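Local coordinates for pesticidal crystal protein Cry2Aa (Bacillus thuringiensis serovar kurstaki, PDB 1I5P) that binds to midgut epithelial cells of dipteran and lepidopteran larvae and promotes their colloid-osmotic lysis, acting as an insecticidal crystal toxin of the delta-endotoxin family, at residues P430-N435 with E451-T456; L335-V340 with S348-A353; K71-E76 with H184-R189. All blocks are in the same frame, centred on the assembly; numbering follows the deposited sequence.

In the fold
Interactions 1 and 2 belong to the beta-prism middle domain, with centres about 13 Å apart, and touch each other: Glu451 CG packs on Gly352 O, and Pro430 lies against Ile351 and Gly352. Interaction 3 sits in the helical N-terminal domain, on the opposite side of the chain's centre, with its nearest atoms about 36 Å from either. Interaction 2 is a buried beta hairpin joined by backbone and serine hydrogen bonds. Interaction 1, only partly buried, pairs two irregular loops through proline packing, one weak hydrogen bond and a water. Interaction 3 is also buried, but no direct hydrogen bond crosses it; apolar contacts and a water join helix 170-193 to helix 74-81 and the loop before it.

Interaction 1 (P430-N435 with E451-T456); sequences PLVIRN and ESPSGT
In the beta-prism middle domain, the loop that leaves strand 422-430 runs beside the loop leading to strand 462-469, and every second residue of 430-434 meets successive residues of 451-453: Pro430 with Glu451, Val432 with Ser452, Arg434 with Pro453. Ser452 stands at the middle. With its hydroxyl anti to the carbonyl carbon (chi1 -82°), OG accepts a weak hydrogen bond from Val432 N at 3.3 Å. The backbone answers with a CA-H...O contact, Ser452 CA lying 3.2 Å from Val432 O and the hydrogen pointing almost straight at it. Pro453 is wedged between two side chains: its CD meets Val432 CB at 3.9 Å, the two groups crossing at about a right angle, while its CG touches Arg434 CG at 3.5 Å as that chain slides past in the reverse direction. The bent arginine then carries its guanidinium on to a salt bridge with Glu436. Water 1 spans the loops, accepting from Arg434 N and donating to Glu451 O, each at 2.7 Å. The two loops are thus joined without a strand ladder, by a weak bond, a CH contact and a bridging water, with the proline ring and the aliphatic parts of Val432 and Arg434 completing the contact.

Interaction 2 (L335-V340 with S348-A353); sequences LNSARV and SGLIGA
Arg339 and Leu350 lie across from each other on one side of a beta hairpin in the middle domain, while Ala338 and Ile351 share the other. The arginine chain bends at chi3 (52°) and lays one face of its guanidinium over the leucine, whose CD2 stands 3.8 Å above the plane through the Arg339 guanidinium, displaced toward the rim. Arg339 NH1 also approaches Leu350 CG at 3.7 Å. On the opposite side the methyl of Ala338 faces Ile351 CB, and both pack on Ala462 of strand 462-469.

Between these faces Ala338 and Ile351 form a hydrogen-bonded antiparallel pair; the bond from Ile351 N to Ala338 O is short, 2.6 Å. Serines secure both ends of the pairing. Ser337 OG donates to Ala353 O at 2.7 Å, within the carbonyl plane, and the same hydroxyl is also bonded to His358 NE2. Ser348 places OG between its N and carbonyl carbon (chi1 69°), where it accepts from Val340 N at 3.1 Å and donates to Gly349 O at 2.9 Å. Its backbone N returns a bond to Val340 O. Gly352, at a phi of 90°, brings its CA to 3.6 Å from Asn336 O, and just beyond it Ala353 N donates to that same oxygen.

The two hydroxyls, each gripped by two partners, thus play different parts: Ser348 OG continues the ladder beyond the Ala338-Ile351 pair, whereas Ser337 OG doubles the link that Ala353 N makes at the other end. Bonds across the hairpin satisfy the facing backbone groups of Ala338, Ile351, Val340 and Ser348, and on the arginine side a leucine methyl rests on the flat face of the guanidinium.

Interaction 3 (K71-E76 with H184-R189); sequences KRILSE and HLSFIR
The Phe187 ring meets Leu74 obliquely, and His184 O lies in its plane at the edge. One turn back, the His184 ring carries Ile188 CD1 over one face, 3.6 Å above the plane of that imidazole, with Phe187 CD2 at its edge and in plane. Both rings lie along helix 170-193, the central helix of the N-terminal bundle as in other three-domain Cry toxins, against which the start of helix 74-81 is laid.

Leu74 and Phe187 run side by side and point the same way, Leu74 CD2 touching Phe187 CB at 4.0 Å. Beyond this pair, Val150 and Met153 of helix 145-160 pack on the phenyl ring, and Phe127 of helix 107-135 packs on the leucine. Ile73, the residue before, packs beside it. Its CG2, anti to the backbone N, presses on Ser186, 3.5 Å from OG, a hydroxyl hydrogen-bonded to Asn182 O in its own helix. The other branch of Ile73 reaches Arg189, with Ile73 CD1 3.6 Å from Arg189 NH1, and the two side chains cross at about a right angle.

An extended arginine chain, straight from CG to NE, brings the guanidinium to Phe262 O and Tyr264 O, which accept from NE and NH2, while Asp190 takes hydrogen bonds from Ile73 N and Leu74 N, tying helix 170-193 to the start of helix 74-81 and the residue before it. Water 2 donates to Lys71 O at 2.7 Å and accepts a weak bond from Arg189 NH1 at 3.1 Å.

Interaction 1 (P430-N435 with E451-T456)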
loop_
_atom_site.group_PDB
_atom_site.type_symbol
_atom_site.label_atom_id
_atom_site.label_comp_id
_atom_site.label_asym_id
_atom_site.label_seq_id
_atom_site.Cartn_x
_atom_site.Cartn_y
_atom_site.Cartn_z
ATOM N N PRO A 430 -0.389 14.117 18.860
ATOM C CA PRO A 430 0.054 15.196 19.747
ATOM C C PRO A 430 1.411 14.771 20.320
ATOM O O PRO A 430 1.858 13.647 20.077
ATOM C CB PRO A 430 -1.032 15.218 20.814
ATOM C CG PRO A 430 -1.340 13.764 20.957
ATOM C CD PRO A 430 -1.467 13.339 19.496
ATOM N N LEU A 431 2.056 15.643 21.089
ATOM C CA LEU A 431 3.353 15.301 21.667
ATOM C C LEU A 431 3.275 13.984 22.434
ATOM O O LEU A 431 4.159 13.134 22.325
ATOM C CB LEU A 431 3.843 16.413 22.600
ATOM C CG LEU A 431 5.209 16.170 23.261
ATOM C CD1 LEU A 431 6.285 16.027 22.193
ATOM C CD2 LEU A 431 5.540 17.324 24.202
ATOM N N VAL A 432 2.206 13.810 23.200
ATOM C CA VAL A 432 2.021 12.590 23.977
ATOM C C VAL A 432 0.601 12.065 23.832
ATOM O O VAL A 432 -0.365 12.773 24.127
ATOM C CB VAL A 432 2.292 12.830 25.487
ATOM C CG1 VAL A 432 2.184 11.516 26.248
ATOM C CG2 VAL A 432 3.668 13.448 25.688
ATOM N N ILE A 433 0.475 10.827 23.369
ATOM C CA ILE A 433 -0.832 10.203 23.217
ATOM C C ILE A 433 -1.107 9.469 24.522
ATOM O O ILE A 433 -0.284 8.679 24.977
ATOM C CB ILE A 433 -0.846 9.176 22.073
ATOM C CG1 ILE A 433 -0.471 9.860 20.758
ATOM C CG2 ILE A 433 -2.220 8.515 21.989
ATOM C CD1 ILE A 433 -0.230 8.903 19.616
ATOM N N ARG A 434 -2.262 9.738 25.121
ATOM C CA ARG A 434 -2.642 9.111 26.382
ATOM C C ARG A 434 -2.741 7.598 26.219
ATOM O O ARG A 434 -3.094 7.107 25.144
ATOM C CB ARG A 434 -3.995 9.666 26.851
ATOM C CG ARG A 434 -4.168 11.163 26.603
ATOM C CD ARG A 434 -5.375 11.747 27.335
ATOM N NE ARG A 434 -6.679 11.319 26.824
ATOM C CZ ARG A 434 -7.610 10.712 27.560
ATOM N NH1 ARG A 434 -7.374 10.448 28.839
ATOM N NH2 ARG A 434 -8.790 10.399 27.036
ATOM N N ASN A 435 -2.423 6.850 27.272
ATOM C CA ASN A 435 -2.528 5.399 27.190
ATOM C C ASN A 435 -3.994 5.043 27.003
ATOM O O ASN A 435 -4.313 3.999 26.443
ATOM C CB ASN A 435 -1.996 4.723 28.459
ATOM C CG ASN A 435 -0.477 4.733 28.546
ATOM O OD1 ASN A 435 0.222 4.719 27.533
ATOM N ND2 ASN A 435 0.039 4.729 29.773
ATOM N N GLU A 451 -5.673 14.430 22.046
ATOM C CA GLU A 451 -4.891 15.497 22.666
ATOM C C GLU A 451 -3.964 14.968 23.761
ATOM O O GLU A 451 -4.154 13.859 24.266
ATOM C CB GLU A 451 -5.860 16.549 23.237
ATOM C CG GLU A 451 -5.236 17.713 23.996
ATOM C CD GLU A 451 -6.267 18.772 24.379
ATOM O OE1 GLU A 451 -7.377 18.398 24.821
ATOM O OE2 GLU A 451 -5.971 19.981 24.242
ATOM N N SER A 452 -2.954 15.759 24.110
ATOM C CA SER A 452 -2.007 15.380 25.156
ATOM C C SER A 452 -2.715 15.310 26.501
ATOM O O SER A 452 -3.684 16.034 26.737
ATOM C CB SER A 452 -0.875 16.406 25.258
ATOM O OG SER A 452 0.129 16.185 24.280
ATOM N N PRO A 453 -2.229 14.446 27.407
ATOM C CA PRO A 453 -2.841 14.311 28.730
ATOM C C PRO A 453 -2.788 15.659 29.417
ATOM O O PRO A 453 -1.892 16.449 29.131
ATOM C CB PRO A 453 -1.944 13.282 29.416
ATOM C CG PRO A 453 -1.434 12.467 28.267
ATOM C CD PRO A 453 -1.065 13.556 27.294
ATOM N N SER A 454 -3.743 15.933 30.303
ATOM C CA SER A 454 -3.745 17.208 31.019
ATOM C C SER A 454 -2.427 17.393 31.756
ATOM O O SER A 454 -1.863 16.437 32.288
ATOM C CB SER A 454 -4.902 17.267 32.018
ATOM O OG SER A 454 -6.049 17.868 31.435
ATOM N N GLY A 455 -1.947 18.632 31.789
ATOM C CA GLY A 455 -0.687 18.918 32.446
ATOM C C GLY A 455 0.406 18.935 31.395
ATOM O O GLY A 455 1.582 19.136 31.698
ATOM N N THR A 456 -0.006 18.716 30.149
ATOM C CA THR A 456 0.894 18.697 29.002
ATOM C C THR A 456 0.319 19.483 27.812
ATOM O O THR A 456 1.068 19.935 26.945
ATOM C CB THR A 456 1.167 17.247 28.528
ATOM O OG1 THR A 456 1.540 16.435 29.646
ATOM C CG2 THR A 456 2.294 17.221 27.501
HETATM O O HOH W 1 -3.910 11.215 23.559
#

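Interaction 2 (L335-V340 with S348-A353)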
loop_
_atom_site.group_PDB
_atom_site.type_symbol
_atom_site.label_atom_id
_atom_site.label_comp_id
_atom_site.label_asym_id
_atom_site.label_seq_id
_atom_site.Cartn_x
_atom_site.Cartn_y
_atom_site.Cartn_z
ATOM N N LEU A 335 3.291 24.092 15.743
ATOM C CA LEU A 335 1.942 23.802 15.271
ATOM C C LEU A 335 1.316 23.191 16.513
ATOM O O LEU A 335 1.633 22.061 16.896
ATOM C CB LEU A 335 1.942 22.780 14.129
ATOM C CG LEU A 335 0.542 22.319 13.700
ATOM C CD1 LEU A 335 -0.266 23.505 13.193
ATOM C CD2 LEU A 335 0.654 21.246 12.624
ATOM N N ASN A 336 0.443 23.959 17.150
ATOM C CA ASN A 336 -0.193 23.546 18.388
ATOM C C ASN A 336 -1.479 22.754 18.245
ATOM O O ASN A 336 -1.858 22.010 19.151
ATOM C CB ASN A 336 -0.450 24.792 19.241
ATOM C CG ASN A 336 0.836 25.460 19.707
ATOM O OD1 ASN A 336 1.761 25.679 18.922
ATOM N ND2 ASN A 336 0.894 25.794 20.991
ATOM N N SER A 337 -2.146 22.913 17.107
ATOM C CA SER A 337 -3.409 22.231 16.865
ATOM C C SER A 337 -3.625 22.050 15.372
ATOM O O SER A 337 -3.185 22.873 14.568
ATOM C CB SER A 337 -4.561 23.052 17.451
ATOM O OG SER A 337 -5.807 22.406 17.257
ATOM N N ALA A 338 -4.319 20.983 15.004
ATOM C CA ALA A 338 -4.567 20.721 13.601
ATOM C C ALA A 338 -5.783 19.849 13.373
ATOM O O ALA A 338 -6.200 19.092 14.249
ATOM C CB ALA A 338 -3.339 20.062 12.976
ATOM N N ARG A 339 -6.351 19.969 12.182
ATOM C CA ARG A 339 -7.502 19.175 11.798
ATOM C C ARG A 339 -7.461 19.076 10.284
ATOM O O ARG A 339 -7.226 20.066 9.593
ATOM C CB ARG A 339 -8.804 19.833 12.269
ATOM C CG ARG A 339 -10.070 19.045 11.925
ATOM C CD ARG A 339 -11.233 19.458 12.821
ATOM N NE ARG A 339 -11.437 20.907 12.821
ATOM C CZ ARG A 339 -12.152 21.564 13.733
ATOM N NH1 ARG A 339 -12.739 20.905 14.725
ATOM N NH2 ARG A 339 -12.277 22.885 13.655
ATOM N N VAL A 340 -7.666 17.863 9.787
ATOM C CA VAL A 340 -7.647 17.587 8.358
ATOM C C VAL A 340 -9.044 17.792 7.776
ATOM O O VAL A 340 -10.046 17.436 8.405
ATOM C CB VAL A 340 -7.177 16.143 8.098
ATOM C CG1 VAL A 340 -7.148 15.857 6.608
ATOM C CG2 VAL A 340 -5.790 15.937 8.712
ATOM N N SER A 348 -11.488 15.535 10.132
ATOM C CA SER A 348 -11.002 14.498 11.027
ATOM C C SER A 348 -11.203 15.046 12.431
ATOM O O SER A 348 -11.865 16.066 12.625
ATOM C CB SER A 348 -9.511 14.269 10.814
ATOM O OG SER A 348 -8.774 15.395 11.268
ATOM N N GLY A 349 -10.624 14.371 13.413
ATOM C CA GLY A 349 -10.733 14.860 14.767
ATOM C C GLY A 349 -9.629 15.882 14.924
ATOM O O GLY A 349 -8.758 16.000 14.061
ATOM N N LEU A 350 -9.662 16.643 16.007
ATOM C CA LEU A 350 -8.618 17.627 16.225
ATOM C C LEU A 350 -7.355 16.913 16.670
ATOM O O LEU A 350 -7.410 15.837 17.264
ATOM C CB LEU A 350 -9.038 18.632 17.295
ATOM C CG LEU A 350 -9.939 19.775 16.828
ATOM C CD1 LEU A 350 -10.707 20.345 18.016
ATOM C CD2 LEU A 350 -9.091 20.843 16.158
ATOM N N ILE A 351 -6.213 17.508 16.361
ATOM C CA ILE A 351 -4.938 16.938 16.756
ATOM C C ILE A 351 -4.246 18.021 17.560
ATOM O O ILE A 351 -4.143 19.162 17.108
ATOM C CB ILE A 351 -4.085 16.580 15.532
ATOM C CG1 ILE A 351 -4.881 15.661 14.607
ATOM C CG2 ILE A 351 -2.799 15.890 15.979
ATOM C CD1 ILE A 351 -4.501 15.780 13.153
ATOM N N GLY A 352 -3.788 17.672 18.757
ATOM C CA GLY A 352 -3.135 18.660 19.592
ATOM C C GLY A 352 -4.151 19.363 20.471
ATOM O O GLY A 352 -5.107 18.746 20.941
ATOM N N ALA A 353 -3.947 20.656 20.689
ATOM C CA ALA A 353 -4.843 21.440 21.528
ATOM C C ALA A 353 -6.250 21.535 20.954
ATOM O O ALA A 353 -6.435 21.719 19.744
ATOM C CB ALA A 353 -4.275 22.839 21.728
#

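Interaction 3 (K71-E76 with H184-R189)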
loop_
_atom_site.group_PDB
_atom_site.type_symbol
_atom_site.label_atom_id
_atom_site.label_comp_id
_atom_site.label_asym_id
_atom_site.label_seq_id
_atom_site.Cartn_x
_atom_site.Cartn_y
_atom_site.Cartn_z
ATOM N N LYS A 71 0.987 -12.636 -20.241
ATOM C CA LYS A 71 0.988 -14.087 -20.150
ATOM C C LYS A 71 2.316 -14.652 -19.650
ATOM O O LYS A 71 2.347 -15.706 -19.015
ATOM C CB LYS A 71 0.684 -14.699 -21.525
ATOM C CG LYS A 71 -0.702 -14.402 -22.075
ATOM C CD LYS A 71 -1.778 -15.150 -21.304
ATOM C CE LYS A 71 -3.148 -14.998 -21.967
ATOM N NZ LYS A 71 -4.163 -15.873 -21.326
ATOM N N ARG A 72 3.410 -13.955 -19.941
ATOM C CA ARG A 72 4.725 -14.422 -19.533
ATOM C C ARG A 72 5.457 -13.355 -18.728
ATOM O O ARG A 72 5.700 -12.243 -19.208
ATOM C CB ARG A 72 5.543 -14.811 -20.765
ATOM C CG ARG A 72 6.801 -15.591 -20.456
ATOM C CD ARG A 72 7.576 -15.900 -21.732
ATOM N NE ARG A 72 8.841 -16.576 -21.448
ATOM C CZ ARG A 72 9.759 -16.863 -22.367
ATOM N NH1 ARG A 72 9.560 -16.533 -23.637
ATOM N NH2 ARG A 72 10.875 -17.482 -22.014
ATOM N N ILE A 73 5.812 -13.711 -17.500
ATOM C CA ILE A 73 6.484 -12.789 -16.598
ATOM C C ILE A 73 7.980 -13.023 -16.408
ATOM O O ILE A 73 8.773 -12.088 -16.492
ATOM C CB ILE A 73 5.837 -12.839 -15.187
ATOM C CG1 ILE A 73 4.376 -12.394 -15.249
ATOM C CG2 ILE A 73 6.615 -11.951 -14.223
ATOM C CD1 ILE A 73 3.615 -12.613 -13.936
ATOM N N LEU A 74 8.354 -14.273 -16.149
ATOM C CA LEU A 74 9.742 -14.623 -15.854
ATOM C C LEU A 74 10.860 -14.043 -16.715
ATOM O O LEU A 74 11.870 -13.590 -16.182
ATOM C CB LEU A 74 9.904 -16.144 -15.783
ATOM C CG LEU A 74 11.148 -16.578 -14.990
ATOM C CD1 LEU A 74 10.981 -16.150 -13.529
ATOM C CD2 LEU A 74 11.355 -18.082 -15.087
ATOM N N SER A 75 10.698 -14.046 -18.033
ATOM C CA SER A 75 11.756 -13.519 -18.893
ATOM C C SER A 75 12.032 -12.033 -18.674
ATOM O O SER A 75 13.183 -11.631 -18.521
ATOM C CB SER A 75 11.433 -13.766 -20.365
ATOM O OG SER A 75 12.515 -13.338 -21.166
ATOM N N GLU A 76 10.986 -11.216 -18.660
ATOM C CA GLU A 76 11.178 -9.789 -18.454
ATOM C C GLU A 76 11.550 -9.502 -17.005
ATOM O O GLU A 76 12.349 -8.611 -16.733
ATOM C CB GLU A 76 9.918 -9.022 -18.865
ATOM C CG GLU A 76 9.709 -9.006 -20.376
ATOM C CD GLU A 76 8.350 -8.474 -20.796
ATOM O OE1 GLU A 76 8.040 -8.529 -22.005
ATOM O OE2 GLU A 76 7.594 -8.005 -19.925
ATOM N N HIS A 184 9.974 -17.586 -8.525
ATOM C CA HIS A 184 9.375 -18.917 -8.535
ATOM C C HIS A 184 7.880 -18.888 -8.864
ATOM O O HIS A 184 7.405 -19.664 -9.700
ATOM C CB HIS A 184 9.580 -19.608 -7.181
ATOM C CG HIS A 184 9.234 -21.067 -7.190
ATOM N ND1 HIS A 184 9.033 -21.791 -6.033
ATOM C CD2 HIS A 184 9.053 -21.936 -8.214
ATOM C CE1 HIS A 184 8.738 -23.040 -6.345
ATOM N NE2 HIS A 184 8.743 -23.156 -7.661
ATOM N N LEU A 185 7.139 -17.998 -8.207
ATOM C CA LEU A 185 5.702 -17.902 -8.436
ATOM C C LEU A 185 5.390 -17.411 -9.844
ATOM O O LEU A 185 4.408 -17.848 -10.452
ATOM C CB LEU A 185 5.056 -16.987 -7.392
ATOM C CG LEU A 185 5.008 -17.561 -5.970
ATOM C CD1 LEU A 185 4.397 -16.544 -5.012
ATOM C CD2 LEU A 185 4.193 -18.850 -5.964
ATOM N N SER A 186 6.231 -16.514 -10.355
ATOM C CA SER A 186 6.055 -15.982 -11.703
ATOM C C SER A 186 6.268 -17.125 -12.693
ATOM O O SER A 186 5.564 -17.234 -13.703
ATOM C CB SER A 186 7.069 -14.869 -11.977
ATOM O OG SER A 186 6.815 -13.731 -11.162
ATOM N N PHE A 187 7.261 -17.960 -12.383
ATOM C CA PHE A 187 7.621 -19.126 -13.183
ATOM C C PHE A 187 6.430 -20.075 -13.268
ATOM O O PHE A 187 6.043 -20.517 -14.350
ATOM C CB PHE A 187 8.821 -19.838 -12.534
ATOM C CG PHE A 187 8.974 -21.283 -12.939
ATOM C CD1 PHE A 187 9.445 -21.622 -14.206
ATOM C CD2 PHE A 187 8.635 -22.306 -12.054
ATOM C CE1 PHE A 187 9.578 -22.957 -14.589
ATOM C CE2 PHE A 187 8.767 -23.648 -12.431
ATOM C CZ PHE A 187 9.240 -23.970 -13.704
ATOM N N ILE A 188 5.852 -20.383 -12.114
ATOM C CA ILE A 188 4.700 -21.269 -12.044
ATOM C C ILE A 188 3.531 -20.713 -12.859
ATOM O O ILE A 188 2.900 -21.436 -13.626
ATOM C CB ILE A 188 4.275 -21.478 -10.575
ATOM C CG1 ILE A 188 5.379 -22.249 -9.841
ATOM C CG2 ILE A 188 2.934 -22.216 -10.505
ATOM C CD1 ILE A 188 5.227 -22.284 -8.321
ATOM N N ARG A 189 3.260 -19.423 -12.700
ATOM C CA ARG A 189 2.179 -18.784 -13.437
ATOM C C ARG A 189 2.454 -18.862 -14.939
ATOM O O ARG A 189 1.536 -19.053 -15.731
ATOM C CB ARG A 189 2.038 -17.316 -13.015
ATOM C CG ARG A 189 0.796 -16.616 -13.564
ATOM C CD ARG A 189 0.813 -15.140 -13.205
ATOM N NE ARG A 189 -0.450 -14.457 -13.492
ATOM C CZ ARG A 189 -0.627 -13.592 -14.484
ATOM N NH1 ARG A 189 0.375 -13.300 -15.303
ATOM N NH2 ARG A 189 -1.799 -12.992 -14.640
HETATM O O HOH W 2 2.355 -15.471 -16.301
#